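Local coordinates for centrosomal protein of 104 kDa (Homo sapiens, PDB 5LPH) that is required for ciliogenesis and for structural integrity at the ciliary tip, and interacts with tubulin and the kinase Nek1, at residues A[45-50]-A[90-95]; A[206-211]-A[245-250]; A[261-266]-A[275-280]. All coordinates share one frame; numbering follows the deposited sequence.

In the fold
The chain is the TOG domain of the protein, an all-helical solenoid of HEAT-type repeats. The three contacts follow one another in series along the chain. Contact 1 joins helix 41-47 to helix 83-100 and lies on the opposite side of the chain's centre from the other two. Its centre is about 41 Å from that of contact 2 and about 56 Å from that of contact 3. Contact 2 bridges helices 193-210 and 235-252. Contact 3 packs a loop on helix 271-283. Contacts 2 and 3, with centres about 20 Å apart, touch through Y249 and F280, whose rings stack. These two thus sit toward the C-terminal end of the elongated solenoid.

Contact 1 (A[45-50]-A[90-95])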
loop_
_atom_site.group_PDB
_atom_site.type_symbol
_atom_site.label_atom_id
_atom_site.label_comp_id
_atom_site.label_asym_id
_atom_site.label_seq_id
_atom_site.Cartn_x
_atom_site.Cartn_y
_atom_site.Cartn_z
ATOM N N ASP A 45 -22.605 1.504 15.864
ATOM C CA ASP A 45 -23.083 2.743 16.502
ATOM C C ASP A 45 -23.074 3.938 15.553
ATOM O O ASP A 45 -24.002 4.741 15.556
ATOM C CB ASP A 45 -22.248 3.075 17.742
ATOM C CG ASP A 45 -22.562 2.175 18.919
ATOM O OD1 ASP A 45 -23.759 1.904 19.166
ATOM O OD2 ASP A 45 -21.622 1.738 19.608
ATOM N N VAL A 46 -22.039 4.033 14.726
ATOM C CA VAL A 46 -21.836 5.191 13.850
ATOM C C VAL A 46 -22.626 5.079 12.545
ATOM O O VAL A 46 -23.255 6.044 12.112
ATOM C CB VAL A 46 -20.329 5.368 13.544
ATOM C CG1 VAL A 46 -20.086 6.499 12.547
ATOM C CG2 VAL A 46 -19.552 5.610 14.834
ATOM N N LEU A 47 -22.575 3.909 11.911
ATOM C CA LEU A 47 -23.180 3.699 10.584
ATOM C C LEU A 47 -24.536 3.002 10.610
ATOM O O LEU A 47 -25.243 3.026 9.602
ATOM C CB LEU A 47 -22.232 2.878 9.706
ATOM C CG LEU A 47 -20.820 3.441 9.559
ATOM C CD1 LEU A 47 -19.965 2.459 8.779
ATOM C CD2 LEU A 47 -20.847 4.804 8.886
ATOM N N GLY A 48 -24.879 2.364 11.730
ATOM C CA GLY A 48 -26.131 1.622 11.866
ATOM C C GLY A 48 -25.919 0.153 11.554
ATOM O O GLY A 48 -25.028 -0.209 10.774
ATOM N N GLU A 49 -26.744 -0.693 12.159
ATOM C CA GLU A 49 -26.617 -2.137 12.003
ATOM C C GLU A 49 -26.914 -2.621 10.584
ATOM O O GLU A 49 -26.282 -3.558 10.123
ATOM C CB GLU A 49 -27.528 -2.869 12.987
ATOM C CG GLU A 49 -27.265 -4.367 13.060
ATOM C CD GLU A 49 -28.043 -5.053 14.166
ATOM O OE1 GLU A 49 -27.531 -6.046 14.725
ATOM O OE2 GLU A 49 -29.168 -4.605 14.474
ATOM N N THR A 50 -27.873 -1.992 9.909
ATOM C CA THR A 50 -28.293 -2.401 8.563
ATOM C C THR A 50 -27.126 -2.358 7.579
ATOM O O THR A 50 -26.843 -3.344 6.899
ATOM C CB THR A 50 -29.449 -1.513 8.033
ATOM O OG1 THR A 50 -30.589 -1.667 8.884
ATOM C CG2 THR A 50 -29.854 -1.896 6.598
ATOM N N LEU A 90 -15.665 8.805 9.503
ATOM C CA LEU A 90 -14.467 8.463 8.739
ATOM C C LEU A 90 -13.822 7.172 9.238
ATOM O O LEU A 90 -13.469 6.319 8.424
ATOM C CB LEU A 90 -13.459 9.615 8.772
ATOM C CG LEU A 90 -12.152 9.425 7.991
ATOM C CD1 LEU A 90 -11.689 10.747 7.402
ATOM C CD2 LEU A 90 -11.041 8.827 8.847
ATOM N N ARG A 91 -13.673 7.037 10.559
ATOM C CA ARG A 91 -13.022 5.857 11.156
ATOM C C ARG A 91 -13.835 4.572 10.967
ATOM O O ARG A 91 -13.268 3.495 10.760
ATOM C CB ARG A 91 -12.699 6.091 12.645
ATOM C CG ARG A 91 -11.556 7.084 12.849
ATOM C CD ARG A 91 -11.089 7.288 14.283
ATOM N NE ARG A 91 -10.260 8.498 14.344
ATOM C CZ ARG A 91 -8.933 8.508 14.442
ATOM N NH1 ARG A 91 -8.282 9.663 14.463
ATOM N NH2 ARG A 91 -8.256 7.374 14.534
ATOM N N ALA A 92 -15.159 4.690 11.032
ATOM C CA ALA A 92 -16.049 3.553 10.798
ATOM C C ALA A 92 -16.032 3.133 9.326
ATOM O O ALA A 92 -16.055 1.941 9.014
ATOM C CB ALA A 92 -17.462 3.898 11.220
ATOM N N SER A 93 -15.998 4.120 8.433
ATOM C CA SER A 93 -15.916 3.868 7.000
ATOM C C SER A 93 -14.594 3.220 6.596
ATOM O O SER A 93 -14.580 2.299 5.782
ATOM C CB SER A 93 -16.143 5.158 6.214
ATOM O OG SER A 93 -17.431 5.662 6.505
ATOM N N VAL A 94 -13.497 3.688 7.183
ATOM C CA VAL A 94 -12.181 3.089 6.951
ATOM C C VAL A 94 -12.131 1.638 7.443
ATOM O O VAL A 94 -11.500 0.790 6.802
ATOM C CB VAL A 94 -11.050 3.952 7.570
ATOM C CG1 VAL A 94 -9.723 3.208 7.595
ATOM C CG2 VAL A 94 -10.897 5.245 6.781
ATOM N N PHE A 95 -12.794 1.358 8.567
ATOM C CA PHE A 95 -12.918 -0.015 9.082
ATOM C C PHE A 95 -13.566 -0.958 8.047
ATOM O O PHE A 95 -13.096 -2.080 7.850
ATOM C CB PHE A 95 -13.684 -0.030 10.421
ATOM C CG PHE A 95 -14.035 -1.410 10.914
ATOM C CD1 PHE A 95 -15.249 -1.997 10.570
ATOM C CD2 PHE A 95 -13.163 -2.118 11.728
ATOM C CE1 PHE A 95 -15.576 -3.269 11.014
ATOM C CE2 PHE A 95 -13.486 -3.391 12.181
ATOM C CZ PHE A 95 -14.696 -3.967 11.821
#
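L47 and V46 close over the small side chain of A92. L47 is the last residue of helix 41-47, and A92 sits mid-way along helix 83-100. The CB of L47 points toward the partner helix but stays back from it. The next atom makes the first contact: L47 CG is 3.8 Å from A92 CB. CG lies anti to the carbonyl carbon of L47 (chi1 -55°), and this carries the isobutyl group across to A92. There the branch divides. CD1 also rests on the alanine methyl, with L47 CD1 3.8 Å from A92 CB. L47 CD1 is also 4.0 Å from the backbone atom A92 O. CD2 leads to the next residue along the helix, and L47 CD2 lies 4.3 Å from S93 OG. The hydroxyl's polar partner is T89 O, one turn earlier, to which it hydrogen-bonds; the leucine methyl merely lies near it.

The contact belongs to the TOG domain, in which HEAT-type helices pack side by side in a solenoid. L47 also touches L70 of helix 60-76 and L96 of helix 83-100. S93 meets L70 too, so helix 60-76 also borders the contact.

V46 reaches A92 from the neighbouring position. Its CG1 is anti to the backbone N (chi1 176°), and V46 CG1 lies 3.9 Å from A92 CB. The alanine methyl therefore has valine and leucine carbons against it, and no hydrogen bond crosses between the two segments. The short side chain lets the backbones come close: V46 CA and A92 CA are 6.7 Å apart. V46 also touches N88 and T89.

Contact 2 (A[206-211]-A[245-250]); sequences LLKDLG and ILDMYR
HEAT repeat 2 of the TOG domain contributes one side of this contact, through helix 235-252. Helix 193-210, which comes earlier in the chain, contributes the other. The backbones stand well apart, with K208 CA and D247 CA separated by 9.8 Å, and the side chains have to bridge the distance. On the more buried side L207 meets M248, a selenomethionine in this crystal. One methyl makes the touch: L207 CD2 is 4.0 Å from M248 SE. The M248 chain bends at chi2 (-75°) and again at chi3, which brings its selenium nearer to the leucine. I219 and V222 of helix 219-229 also touch M248, so that helix adds to the apolar packing.

The more exposed side is polar. K208 and D247 cross at about a right angle. K208 NZ lies 3.8 Å from D247 OD2, a long salt bridge. The other carboxylate oxygen is held much more closely, with R250 NH1 only 2.8 Å from D247 OD1. K208, D247 and R250 thus form a network in which D247 uses one oxygen for each cation. R250, one turn along the same helix, probably helps to fix the carboxylate. An apolar contact with a charged network at its more exposed side joins helices 193-210 and 235-252, with helix 219-229 between them in the chain, within a HEAT-repeat solenoid.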
loop_
_atom_site.group_PDB
_atom_site.type_symbol
_atom_site.label_atom_id
_atom_site.label_comp_id
_atom_site.label_asym_id
_atom_site.label_seq_id
_atom_site.Cartn_x
_atom_site.Cartn_y
_atom_site.Cartn_z
ATOM N N LEU A 206 8.139 4.220 -7.849
ATOM C CA LEU A 206 7.934 5.369 -6.950
ATOM C C LEU A 206 9.230 6.070 -6.538
ATOM O O LEU A 206 9.227 7.283 -6.328
ATOM C CB LEU A 206 7.133 4.978 -5.707
ATOM C CG LEU A 206 5.628 4.868 -5.941
ATOM C CD1 LEU A 206 4.971 4.180 -4.757
ATOM C CD2 LEU A 206 4.996 6.233 -6.193
ATOM N N LEU A 207 10.320 5.313 -6.433
ATOM C CA LEU A 207 11.661 5.883 -6.247
ATOM C C LEU A 207 12.012 6.859 -7.377
ATOM O O LEU A 207 12.493 7.952 -7.114
ATOM C CB LEU A 207 12.702 4.759 -6.157
ATOM C CG LEU A 207 14.183 5.068 -5.948
ATOM C CD1 LEU A 207 14.392 5.917 -4.703
ATOM C CD2 LEU A 207 14.944 3.749 -5.845
ATOM N N LYS A 208 11.753 6.463 -8.622
ATOM C CA LYS A 208 11.958 7.336 -9.790
ATOM C C LYS A 208 11.026 8.555 -9.801
ATOM O O LYS A 208 11.447 9.643 -10.181
ATOM C CB LYS A 208 11.858 6.549 -11.111
ATOM C CG LYS A 208 12.968 5.513 -11.233
ATOM C CD LYS A 208 12.713 4.502 -12.337
ATOM C CE LYS A 208 13.765 3.399 -12.321
ATOM N NZ LYS A 208 14.068 2.895 -13.689
ATOM N N ASP A 209 9.778 8.380 -9.371
ATOM C CA ASP A 209 8.799 9.480 -9.340
ATOM C C ASP A 209 9.010 10.455 -8.171
ATOM O O ASP A 209 8.849 11.657 -8.347
ATOM C CB ASP A 209 7.356 8.938 -9.293
ATOM C CG ASP A 209 6.989 8.081 -10.509
ATOM O OD1 ASP A 209 7.598 8.233 -11.592
ATOM O OD2 ASP A 209 6.080 7.233 -10.368
ATOM N N LEU A 210 9.349 9.933 -6.990
ATOM C CA LEU A 210 9.453 10.733 -5.755
ATOM C C LEU A 210 10.879 11.115 -5.351
ATOM O O LEU A 210 11.076 12.135 -4.688
ATOM C CB LEU A 210 8.820 9.978 -4.586
ATOM C CG LEU A 210 7.329 9.662 -4.670
ATOM C CD1 LEU A 210 6.915 8.766 -3.514
ATOM C CD2 LEU A 210 6.508 10.940 -4.671
ATOM N N GLY A 211 11.860 10.290 -5.718
ATOM C CA GLY A 211 13.263 10.559 -5.417
ATOM C C GLY A 211 13.595 10.362 -3.952
ATOM O O GLY A 211 12.859 9.696 -3.224
ATOM N N ILE A 245 20.284 -1.673 -7.375
ATOM C CA ILE A 245 21.605 -1.255 -6.884
ATOM C C ILE A 245 22.386 -0.506 -7.977
ATOM O O ILE A 245 22.989 0.535 -7.692
ATOM C CB ILE A 245 22.419 -2.457 -6.333
ATOM C CG1 ILE A 245 21.780 -2.969 -5.036
ATOM C CG2 ILE A 245 23.870 -2.069 -6.058
ATOM C CD1 ILE A 245 22.141 -4.395 -4.691
ATOM N N LEU A 246 22.357 -1.023 -9.210
ATOM C CA LEU A 246 23.016 -0.364 -10.347
ATOM C C LEU A 246 22.396 1.008 -10.658
ATOM O O LEU A 246 23.123 1.957 -10.947
ATOM C CB LEU A 246 23.002 -1.253 -11.600
ATOM C CG LEU A 246 23.761 -2.586 -11.557
ATOM C CD1 LEU A 246 23.523 -3.376 -12.837
ATOM C CD2 LEU A 246 25.253 -2.388 -11.340
ATOM N N ASP A 247 21.066 1.109 -10.591
ATOM C CA ASP A 247 20.364 2.398 -10.758
ATOM C C ASP A 247 20.741 3.420 -9.683
ATOM O O ASP A 247 20.863 4.611 -9.978
ATOM C CB ASP A 247 18.834 2.216 -10.774
ATOM C CG ASP A 247 18.306 1.653 -12.098
ATOM O OD1 ASP A 247 19.061 1.569 -13.090
ATOM O OD2 ASP A 247 17.107 1.303 -12.150
HETATM N N MSE A 248 20.931 2.956 -8.451
HETATM C CA MSE A 248 21.337 3.834 -7.342
HETATM C C MSE A 248 22.765 4.301 -7.485
HETATM O O MSE A 248 23.104 5.392 -7.019
HETATM C CB MSE A 248 21.161 3.137 -5.994
HETATM C CG MSE A 248 19.684 2.921 -5.666
HETATM SE SE MSE A 248 18.812 4.607 -5.113
HETATM C CE MSE A 248 19.576 4.707 -3.303
ATOM N N TYR A 249 23.607 3.485 -8.124
ATOM C CA TYR A 249 24.989 3.866 -8.428
ATOM C C TYR A 249 25.073 4.948 -9.516
ATOM O O TYR A 249 25.896 5.854 -9.410
ATOM C CB TYR A 249 25.815 2.638 -8.829
ATOM C CG TYR A 249 27.300 2.909 -8.909
ATOM C CD1 TYR A 249 28.046 3.143 -7.756
ATOM C CD2 TYR A 249 27.960 2.946 -10.137
ATOM C CE1 TYR A 249 29.408 3.407 -7.826
ATOM C CE2 TYR A 249 29.321 3.206 -10.212
ATOM C CZ TYR A 249 30.042 3.435 -9.053
ATOM O OH TYR A 249 31.393 3.700 -9.111
ATOM N N ARG A 250 24.231 4.847 -10.547
ATOM C CA ARG A 250 24.130 5.890 -11.588
ATOM C C ARG A 250 23.731 7.270 -11.037
ATOM O O ARG A 250 24.189 8.293 -11.546
ATOM C CB ARG A 250 23.121 5.496 -12.679
ATOM C CG ARG A 250 23.559 4.363 -13.590
ATOM C CD ARG A 250 22.596 4.203 -14.763
ATOM N NE ARG A 250 22.848 2.999 -15.562
ATOM C CZ ARG A 250 22.368 1.774 -15.317
ATOM N NH1 ARG A 250 21.583 1.526 -14.269
ATOM N NH2 ARG A 250 22.683 0.774 -16.136
#

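Contact 3 (A[261-266]-A[275-280]); sequences PPDDSN and TIFEGF
The ring of F277 and the D263 side chain lie stacked, their flat groups only 25° apart. F277 is on helix 271-283, the last helix of this TOG-domain solenoid. D263 is in the loop that leads to it from helix 235-252 and folds back along its side. The two side chains run past each other in opposite directions. The backbone of D263 covers the ring: D263 CA is 4.2 Å from the centroid of the F277 ring and 8° off its normal. This is a CH-pi contact over the face.

The carboxylate lies over the same face, displaced from the centre toward F277 CG and CD1. The CG of D263 is anti to the backbone N (chi1 -161°), which sends the group back along F277 toward CB. There D263 OD1 is 3.7 Å from F277 CB. The second oxygen turns to one flank, with D263 OD2 3.7 Å from F277 CD1. OD1 also forms a salt bridge with R268. That partner probably offsets the negative charge close to the ring, and R268 itself touches F277.

P261 approaches from a different direction. Its carbonyl meets the far edge of the ring near the ring plane, with P261 O 3.4 Å from F277 CZ. The carbonyl of P262 comes to the same end obliquely and also accepts a hydrogen bond from T267 OG1. D263 thus lies over one face and P261 O at the CZ edge. T267 touches the phenylalanine as well.

Beyond D263, D264 forms an Asx turn within the loop. N266 N donates to D264 OD1 at 2.9 Å, meeting that oxygen nearly along its C-O axis.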
loop_
_atom_site.group_PDB
_atom_site.type_symbol
_atom_site.label_atom_id
_atom_site.label_comp_id
_atom_site.label_asym_id
_atom_site.label_seq_id
_atom_site.Cartn_x
_atom_site.Cartn_y
_atom_site.Cartn_z
ATOM N N PRO A 261 29.690 -4.967 0.387
ATOM C CA PRO A 261 31.032 -5.470 0.709
ATOM C C PRO A 261 32.141 -4.785 -0.123
ATOM O O PRO A 261 31.833 -4.005 -1.032
ATOM C CB PRO A 261 30.933 -6.965 0.380
ATOM C CG PRO A 261 29.481 -7.287 0.397
ATOM C CD PRO A 261 28.793 -6.045 -0.072
ATOM N N PRO A 262 33.425 -5.073 0.178
ATOM C CA PRO A 262 34.511 -4.412 -0.549
ATOM C C PRO A 262 34.757 -5.028 -1.933
ATOM O O PRO A 262 34.552 -6.236 -2.127
ATOM C CB PRO A 262 35.715 -4.621 0.366
ATOM C CG PRO A 262 35.434 -5.904 1.071
ATOM C CD PRO A 262 33.940 -6.067 1.141
ATOM N N ASP A 263 35.192 -4.190 -2.876
ATOM C CA ASP A 263 35.425 -4.607 -4.265
ATOM C C ASP A 263 36.753 -5.367 -4.398
ATOM O O ASP A 263 37.825 -4.766 -4.526
ATOM C CB ASP A 263 35.393 -3.385 -5.205
ATOM C CG ASP A 263 35.172 -3.757 -6.676
ATOM O OD1 ASP A 263 35.373 -4.930 -7.066
ATOM O OD2 ASP A 263 34.792 -2.855 -7.453
ATOM N N ASP A 264 36.675 -6.694 -4.360
ATOM C CA ASP A 264 37.860 -7.535 -4.635
ATOM C C ASP A 264 37.443 -8.936 -5.086
ATOM O O ASP A 264 36.261 -9.316 -5.026
ATOM C CB ASP A 264 38.869 -7.565 -3.447
ATOM C CG ASP A 264 38.355 -8.325 -2.232
ATOM O OD1 ASP A 264 38.182 -9.548 -2.339
ATOM O OD2 ASP A 264 38.174 -7.720 -1.152
ATOM N N SER A 265 38.435 -9.688 -5.549
ATOM C CA SER A 265 38.208 -10.989 -6.181
ATOM C C SER A 265 37.653 -12.093 -5.262
ATOM O O SER A 265 37.061 -13.054 -5.755
ATOM C CB SER A 265 39.491 -11.472 -6.870
ATOM O OG SER A 265 40.567 -11.544 -5.953
ATOM N N ASN A 266 37.852 -11.967 -3.946
ATOM C CA ASN A 266 37.222 -12.878 -2.971
ATOM C C ASN A 266 35.716 -12.622 -2.823
ATOM O O ASN A 266 34.933 -13.568 -2.688
ATOM C CB ASN A 266 37.916 -12.774 -1.606
ATOM C CG ASN A 266 37.490 -13.865 -0.632
ATOM O OD1 ASN A 266 36.932 -14.896 -1.015
ATOM N ND2 ASN A 266 37.768 -13.641 0.645
ATOM N N THR A 275 28.436 -9.408 -10.902
ATOM C CA THR A 275 27.579 -8.610 -11.797
ATOM C C THR A 275 27.463 -7.145 -11.353
ATOM O O THR A 275 27.498 -6.233 -12.184
ATOM C CB THR A 275 26.155 -9.201 -11.896
ATOM O OG1 THR A 275 26.223 -10.625 -12.044
ATOM C CG2 THR A 275 25.385 -8.601 -13.080
ATOM N N ILE A 276 27.325 -6.938 -10.043
ATOM C CA ILE A 276 27.211 -5.595 -9.464
ATOM C C ILE A 276 28.495 -4.789 -9.668
ATOM O O ILE A 276 28.447 -3.669 -10.182
ATOM C CB ILE A 276 26.845 -5.655 -7.954
ATOM C CG1 ILE A 276 25.408 -6.162 -7.783
ATOM C CG2 ILE A 276 26.986 -4.285 -7.291
ATOM C CD1 ILE A 276 25.090 -6.707 -6.406
ATOM N N PHE A 277 29.632 -5.365 -9.274
ATOM C CA PHE A 277 30.904 -4.629 -9.283
ATOM C C PHE A 277 31.455 -4.359 -10.687
ATOM O O PHE A 277 31.996 -3.276 -10.928
ATOM C CB PHE A 277 31.958 -5.314 -8.392
ATOM C CG PHE A 277 31.664 -5.211 -6.915
ATOM C CD1 PHE A 277 31.495 -3.966 -6.308
ATOM C CD2 PHE A 277 31.572 -6.354 -6.124
ATOM C CE1 PHE A 277 31.225 -3.867 -4.953
ATOM C CE2 PHE A 277 31.303 -6.260 -4.768
ATOM C CZ PHE A 277 31.130 -5.017 -4.182
ATOM N N GLU A 278 31.323 -5.314 -11.610
ATOM C CA GLU A 278 31.652 -5.042 -13.021
ATOM C C GLU A 278 30.558 -4.202 -13.690
ATOM O O GLU A 278 30.814 -3.540 -14.694
ATOM C CB GLU A 278 31.986 -6.321 -13.810
ATOM C CG GLU A 278 30.824 -7.240 -14.168
ATOM C CD GLU A 278 31.269 -8.519 -14.870
ATOM O OE1 GLU A 278 30.458 -9.145 -15.595
ATOM O OE2 GLU A 278 32.439 -8.910 -14.695
ATOM N N GLY A 279 29.349 -4.228 -13.125
ATOM C CA GLY A 279 28.323 -3.234 -13.429
ATOM C C GLY A 279 28.754 -1.819 -13.069
ATOM O O GLY A 279 28.597 -0.905 -13.871
ATOM N N PHE A 280 29.301 -1.638 -11.865
ATOM C CA PHE A 280 29.855 -0.336 -11.447
ATOM C C PHE A 280 31.015 0.099 -12.346
ATOM O O PHE A 280 31.105 1.270 -12.718
ATOM C CB PHE A 280 30.356 -0.362 -9.990
ATOM C CG PHE A 280 29.279 -0.527 -8.940
ATOM C CD1 PHE A 280 27.913 -0.416 -9.229
ATOM C CD2 PHE A 280 29.654 -0.760 -7.620
ATOM C CE1 PHE A 280 26.963 -0.565 -8.230
ATOM C CE2 PHE A 280 28.707 -0.907 -6.620
ATOM C CZ PHE A 280 27.359 -0.808 -6.924
#